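Long-range contacts in membrane-associated protein VP24 (Marburg virus - Musoke, Kenya, 1980, PDB 4OR8), which probably acts as a minor matrix protein with a role in assembling the viral nucleocapsid and in virion budding: residues 109-113 with 174-178; 178-184 with 205-211. One frame throughout, in Å; residues are numbered along the deposited sequence.

Overall arrangement
Interaction 1 comes first along the chain: helix 104-115 is met by the C-terminal end of helix 161-178, closing a loop of 60 intervening residues that is mostly helical and contains no strand. Interaction 2 opens where interaction 1 has closed. The connection leaving helix 161-178 is held against the hairpin of strands 201-206 and 210-221, and the 20 residues between these segments include strand 192-196. The two loops therefore follow in series, neither nesting nor crossing, with Met178 common to both and their centres about 12 Å apart. Interaction 1 packs two helices in a buried contact near the middle of the chain, and interaction 2 continues from there to the turn end of the mixed sheet.

Interaction 1: residues 109-113 with 174-178; sequences RILLG and FFNKM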
loop_
_atom_site.group_PDB
_atom_site.type_symbol
_atom_site.label_atom_id
_atom_site.label_comp_id
_atom_site.label_asym_id
_atom_site.label_seq_id
_atom_site.Cartn_x
_atom_site.Cartn_y
_atom_site.Cartn_z
ATOM N N ARG B 109 2.247 -13.578 9.237
ATOM C CA ARG B 109 2.867 -14.501 10.178
ATOM C C ARG B 109 4.098 -15.129 9.544
ATOM O O ARG B 109 5.150 -15.225 10.171
ATOM C CB ARG B 109 1.867 -15.580 10.584
ATOM C CG ARG B 109 2.313 -16.473 11.726
ATOM C CD ARG B 109 1.279 -17.567 11.971
ATOM N NE ARG B 109 1.756 -18.603 12.883
ATOM C CZ ARG B 109 1.368 -18.725 14.146
ATOM N NH1 ARG B 109 0.485 -17.877 14.660
ATOM N NH2 ARG B 109 1.859 -19.700 14.898
ATOM N N ILE B 110 3.954 -15.543 8.290
ATOM C CA ILE B 110 5.052 -16.106 7.518
ATOM C C ILE B 110 6.173 -15.087 7.354
ATOM O O ILE B 110 7.352 -15.411 7.497
ATOM C CB ILE B 110 4.564 -16.566 6.129
ATOM C CG1 ILE B 110 3.656 -17.789 6.270
ATOM C CG2 ILE B 110 5.735 -16.883 5.216
ATOM C CD1 ILE B 110 3.120 -18.304 4.955
ATOM N N LEU B 111 5.792 -13.850 7.064
ATOM C CA LEU B 111 6.747 -12.773 6.854
ATOM C C LEU B 111 7.543 -12.522 8.134
ATOM O O LEU B 111 8.757 -12.315 8.095
ATOM C CB LEU B 111 6.011 -11.510 6.402
ATOM C CG LEU B 111 6.795 -10.399 5.702
ATOM C CD1 LEU B 111 5.852 -9.559 4.860
ATOM C CD2 LEU B 111 7.513 -9.526 6.714
ATOM N N LEU B 112 6.856 -12.559 9.269
ATOM C CA LEU B 112 7.509 -12.373 10.558
ATOM C C LEU B 112 8.497 -13.495 10.851
ATOM O O LEU B 112 9.564 -13.260 11.418
ATOM C CB LEU B 112 6.477 -12.260 11.681
ATOM C CG LEU B 112 5.910 -10.858 11.892
ATOM C CD1 LEU B 112 4.855 -10.857 12.980
ATOM C CD2 LEU B 112 7.029 -9.900 12.245
ATOM N N GLY B 113 8.142 -14.715 10.459
ATOM C CA GLY B 113 9.020 -15.855 10.644
ATOM C C GLY B 113 10.336 -15.654 9.916
ATOM O O GLY B 113 11.403 -15.990 10.427
ATOM N N PHE B 174 14.011 -5.067 9.402
ATOM C CA PHE B 174 13.712 -5.950 8.282
ATOM C C PHE B 174 12.555 -5.411 7.453
ATOM O O PHE B 174 12.568 -5.499 6.228
ATOM C CB PHE B 174 13.390 -7.359 8.770
ATOM C CG PHE B 174 13.083 -8.327 7.664
ATOM C CD1 PHE B 174 14.106 -8.973 6.991
ATOM C CD2 PHE B 174 11.772 -8.594 7.298
ATOM C CE1 PHE B 174 13.830 -9.867 5.975
ATOM C CE2 PHE B 174 11.490 -9.487 6.283
ATOM C CZ PHE B 174 12.520 -10.125 5.620
ATOM N N PHE B 175 11.549 -4.866 8.129
ATOM C CA PHE B 175 10.422 -4.250 7.447
ATOM C C PHE B 175 10.922 -3.099 6.600
ATOM O O PHE B 175 10.498 -2.922 5.460
ATOM C CB PHE B 175 9.402 -3.728 8.458
ATOM C CG PHE B 175 8.596 -4.804 9.119
ATOM C CD1 PHE B 175 8.504 -6.065 8.558
ATOM C CD2 PHE B 175 7.926 -4.551 10.301
ATOM C CE1 PHE B 175 7.759 -7.055 9.167
ATOM C CE2 PHE B 175 7.179 -5.536 10.913
ATOM C CZ PHE B 175 7.095 -6.790 10.345
ATOM N N ASN B 176 11.839 -2.326 7.169
ATOM C CA ASN B 176 12.399 -1.169 6.489
ATOM C C ASN B 176 13.192 -1.529 5.237
ATOM O O ASN B 176 13.136 -0.815 4.234
ATOM C CB ASN B 176 13.275 -0.363 7.447
ATOM C CG ASN B 176 13.934 0.819 6.773
ATOM O OD1 ASN B 176 13.334 1.886 6.645
ATOM N ND2 ASN B 176 15.174 0.636 6.330
ATOM N N LYS B 177 13.937 -2.628 5.292
ATOM C CA LYS B 177 14.730 -3.030 4.140
ATOM C C LYS B 177 13.854 -3.664 3.058
ATOM O O LYS B 177 14.233 -3.709 1.889
ATOM C CB LYS B 177 15.893 -3.944 4.546
ATOM C CG LYS B 177 15.487 -5.296 5.081
ATOM C CD LYS B 177 16.550 -5.853 6.022
ATOM C CE LYS B 177 17.938 -5.806 5.404
ATOM N NZ LYS B 177 18.970 -6.369 6.324
ATOM N N MET B 178 12.674 -4.133 3.451
ATOM C CA MET B 178 11.697 -4.637 2.491
ATOM C C MET B 178 11.191 -3.514 1.593
ATOM O O MET B 178 10.813 -3.743 0.444
ATOM C CB MET B 178 10.515 -5.274 3.212
ATOM C CG MET B 178 10.807 -6.616 3.843
ATOM S SD MET B 178 9.297 -7.309 4.543
ATOM C CE MET B 178 8.229 -7.266 3.110
#
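Leu111 CD2 is the focal atom of this contact, meeting three side chains of the other helix. It lies 3.5 Å from Phe175 CE1, at the edge of that ring and near its plane. It also approaches the edge of the Phe174 ring, with CD2 4.0 Å from Phe174 CE2, and sits 3.6 Å from Met178 SD. Leu111 and Met178 extend toward one another tip to tip, and the other branch of the leucine, CD1, adds a contact of 3.7 Å to Met178 CE. Leu111 CG is trans to the backbone N (chi1 -161°), which carries the branch point toward the other helix; from there CD2 reaches the phenylalanine rings and the sulfur, and CD1 the methyl of Met178. The thioether bends at its last torsion (chi3 55°), folding CE back toward Leu111 CD1. Leu112 CD2 approaches Phe175 CZ obliquely, but Leu112 has two conformers, which leaves that touch tentative. The backbones stand well apart, the local axes passing at 12.1 Å with 106° between their directions, so long side chains have to bridge the gap. Around them, Leu243 of helix 240-244 packs on Leu111, Phe175 and Met178, while Val213 of strand 210-221 lies against Leu111. All five touching residues are buried; the two segments are joined by apolar packing alone, so their relative position here probably rests on side-chain shape rather than on directional bonds.

Interaction 2: residues 178-184 with 205-211; sequences MFTLHVV and TRVNMGF
Arg206 NH1 donates to the backbone oxygen of Leu181 over 3.0 Å, with an N-H...O angle of 148°. The donor lies nearly in line with the C=O bond, while the oxygen is tilted out of the guanidinium plane. An extended chain, with CG opposite the backbone N (chi1 -177°), carries the guanidinium out to the Leu181 carbonyl. A second carbonyl, Phe179 O, lies in the guanidinium plane, 3.2 Å from Arg206 NH1. Phe179 turns a ring edge toward the guanidinium face, CD1 3.8 Å from Arg206 NH2, the planes nearly perpendicular; this is not a stacked cation-pi pair. The same phenylalanine offers a ring face to the edge of Phe211 in a T-shaped pair, centroids 5.4 Å apart and planes at 86°. Met178 CE sits over a face of Phe211, 3.6 Å from the ring centroid, in a CH-pi contact, with the sulfur farther above. Farther along, Val184 N makes a weak hydrogen bond to Arg206 O, and Val183 CG1 lies 3.4 Å from Asn208 OD1. Glu240 forms a salt bridge with Arg206 NH2, probably offsetting the nearby like charge of Arg244 from the second subunit. Paired backbone bonds between Val207 and Gly210 (Val207 N to Gly210 O, 2.7 Å) identify a β-hairpin with a two-residue turn, whose arginine clasps the connection leaving helix 161-178.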
loop_
_atom_site.group_PDB
_atom_site.type_symbol
_atom_site.label_atom_id
_atom_site.label_comp_id
_atom_site.label_asym_id
_atom_site.label_seq_id
_atom_site.Cartn_x
_atom_site.Cartn_y
_atom_site.Cartn_z
ATOM N N MET B 178 12.674 -4.133 3.451
ATOM C CA MET B 178 11.697 -4.637 2.491
ATOM C C MET B 178 11.191 -3.514 1.593
ATOM O O MET B 178 10.813 -3.743 0.444
ATOM C CB MET B 178 10.515 -5.274 3.212
ATOM C CG MET B 178 10.807 -6.616 3.843
ATOM S SD MET B 178 9.297 -7.309 4.543
ATOM C CE MET B 178 8.229 -7.266 3.110
ATOM N N PHE B 179 11.180 -2.299 2.127
ATOM C CA PHE B 179 10.764 -1.135 1.357
ATOM C C PHE B 179 11.870 -0.615 0.444
ATOM O O PHE B 179 11.666 0.333 -0.315
ATOM C CB PHE B 179 10.255 -0.029 2.278
ATOM C CG PHE B 179 8.872 -0.277 2.797
ATOM C CD1 PHE B 179 7.768 0.034 2.023
ATOM C CD2 PHE B 179 8.674 -0.834 4.048
ATOM C CE1 PHE B 179 6.492 -0.199 2.489
ATOM C CE2 PHE B 179 7.397 -1.069 4.520
ATOM C CZ PHE B 179 6.303 -0.751 3.739
ATOM N N THR B 180 13.042 -1.236 0.513
ATOM C CA THR B 180 14.093 -0.914 -0.438
ATOM C C THR B 180 13.856 -1.686 -1.733
ATOM O O THR B 180 14.418 -1.351 -2.773
ATOM C CB THR B 180 15.503 -1.206 0.117
ATOM O OG1 THR B 180 15.710 -2.621 0.206
ATOM C CG2 THR B 180 15.675 -0.577 1.492
ATOM N N LEU B 181 13.011 -2.712 -1.663
ATOM C CA LEU B 181 12.637 -3.481 -2.845
ATOM C C LEU B 181 11.816 -2.640 -3.812
ATOM O O LEU B 181 10.954 -1.866 -3.402
ATOM C CB LEU B 181 11.824 -4.719 -2.460
ATOM C CG LEU B 181 12.517 -5.897 -1.777
ATOM C CD1 LEU B 181 11.492 -6.969 -1.424
ATOM C CD2 LEU B 181 13.607 -6.467 -2.666
ATOM N N HIS B 182 12.088 -2.796 -5.101
ATOM C CA HIS B 182 11.281 -2.155 -6.124
ATOM C C HIS B 182 10.113 -3.052 -6.501
ATOM O O HIS B 182 10.216 -4.276 -6.448
ATOM C CB HIS B 182 12.121 -1.856 -7.365
ATOM C CG HIS B 182 13.075 -0.717 -7.189
ATOM N ND1 HIS B 182 12.933 0.480 -7.855
ATOM C CD2 HIS B 182 14.184 -0.594 -6.422
ATOM C CE1 HIS B 182 13.913 1.294 -7.507
ATOM N NE2 HIS B 182 14.686 0.667 -6.638
ATOM N N VAL B 183 8.998 -2.437 -6.875
ATOM C CA VAL B 183 7.882 -3.168 -7.448
ATOM C C VAL B 183 8.392 -3.827 -8.724
ATOM O O VAL B 183 9.360 -3.353 -9.316
ATOM C CB VAL B 183 6.707 -2.220 -7.758
ATOM C CG1 VAL B 183 5.494 -2.994 -8.232
ATOM C CG2 VAL B 183 6.353 -1.420 -6.524
ATOM N N VAL B 184 7.766 -4.929 -9.127
ATOM C CA VAL B 184 8.176 -5.644 -10.329
ATOM C C VAL B 184 8.316 -4.691 -11.512
ATOM O O VAL B 184 7.452 -3.853 -11.761
ATOM C CB VAL B 184 7.215 -6.796 -10.670
ATOM C CG1 VAL B 184 7.269 -7.855 -9.584
ATOM C CG2 VAL B 184 5.803 -6.279 -10.832
ATOM N N THR B 205 7.676 -10.841 -2.756
ATOM C CA THR B 205 7.782 -9.937 -3.894
ATOM C C THR B 205 6.937 -8.681 -3.690
ATOM O O THR B 205 5.778 -8.759 -3.274
ATOM C CB THR B 205 7.334 -10.635 -5.188
ATOM O OG1 THR B 205 8.117 -11.817 -5.389
ATOM C CG2 THR B 205 7.498 -9.715 -6.383
ATOM N N ARG B 206 7.516 -7.521 -3.978
ATOM C CA ARG B 206 6.766 -6.278 -3.869
ATOM C C ARG B 206 5.943 -6.003 -5.125
ATOM O O ARG B 206 6.477 -5.943 -6.235
ATOM C CB ARG B 206 7.689 -5.095 -3.578
ATOM C CG ARG B 206 6.936 -3.796 -3.388
ATOM C CD ARG B 206 7.852 -2.664 -2.968
ATOM N NE ARG B 206 7.077 -1.507 -2.526
ATOM C CZ ARG B 206 7.600 -0.428 -1.955
ATOM N NH1 ARG B 206 8.909 -0.347 -1.751
ATOM N NH2 ARG B 206 6.812 0.570 -1.583
ATOM N N VAL B 207 4.638 -5.848 -4.937
ATOM C CA VAL B 207 3.749 -5.435 -6.009
ATOM C C VAL B 207 3.175 -4.060 -5.668
ATOM O O VAL B 207 3.499 -3.493 -4.629
ATOM C CB VAL B 207 2.614 -6.455 -6.230
ATOM C CG1 VAL B 207 3.156 -7.707 -6.881
ATOM C CG2 VAL B 207 1.920 -6.789 -4.910
ATOM N N ASN B 208 2.332 -3.524 -6.543
ATOM C CA ASN B 208 1.724 -2.221 -6.302
ATOM C C ASN B 208 0.844 -2.194 -5.056
ATOM O O ASN B 208 0.724 -1.163 -4.390
ATOM C CB ASN B 208 0.912 -1.771 -7.518
ATOM C CG ASN B 208 1.784 -1.406 -8.698
ATOM O OD1 ASN B 208 2.890 -0.893 -8.532
ATOM N ND2 ASN B 208 1.289 -1.670 -9.904
ATOM N N MET B 209 0.233 -3.332 -4.744
ATOM C CA MET B 209 -0.717 -3.412 -3.638
ATOM C C MET B 209 -0.036 -3.685 -2.306
ATOM O O MET B 209 -0.612 -3.460 -1.242
ATOM C CB MET B 209 -1.772 -4.483 -3.917
ATOM C CG MET B 209 -2.668 -4.154 -5.094
ATOM S SD MET B 209 -4.029 -5.315 -5.277
ATOM C CE MET B 209 -4.765 -5.234 -3.646
ATOM N N GLY B 210 1.196 -4.168 -2.369
ATOM C CA GLY B 210 1.933 -4.502 -1.169
ATOM C C GLY B 210 2.933 -5.604 -1.435
ATOM O O GLY B 210 3.624 -5.593 -2.449
ATOM N N PHE B 211 3.005 -6.566 -0.527
ATOM C CA PHE B 211 3.989 -7.628 -0.641
ATOM C C PHE B 211 3.334 -8.985 -0.822
ATOM O O PHE B 211 2.576 -9.441 0.029
ATOM C CB PHE B 211 4.911 -7.630 0.576
ATOM C CG PHE B 211 5.681 -6.354 0.747
ATOM C CD1 PHE B 211 6.876 -6.160 0.078
ATOM C CD2 PHE B 211 5.202 -5.345 1.563
ATOM C CE1 PHE B 211 7.587 -4.985 0.226
ATOM C CE2 PHE B 211 5.907 -4.167 1.718
ATOM C CZ PHE B 211 7.103 -3.987 1.047
#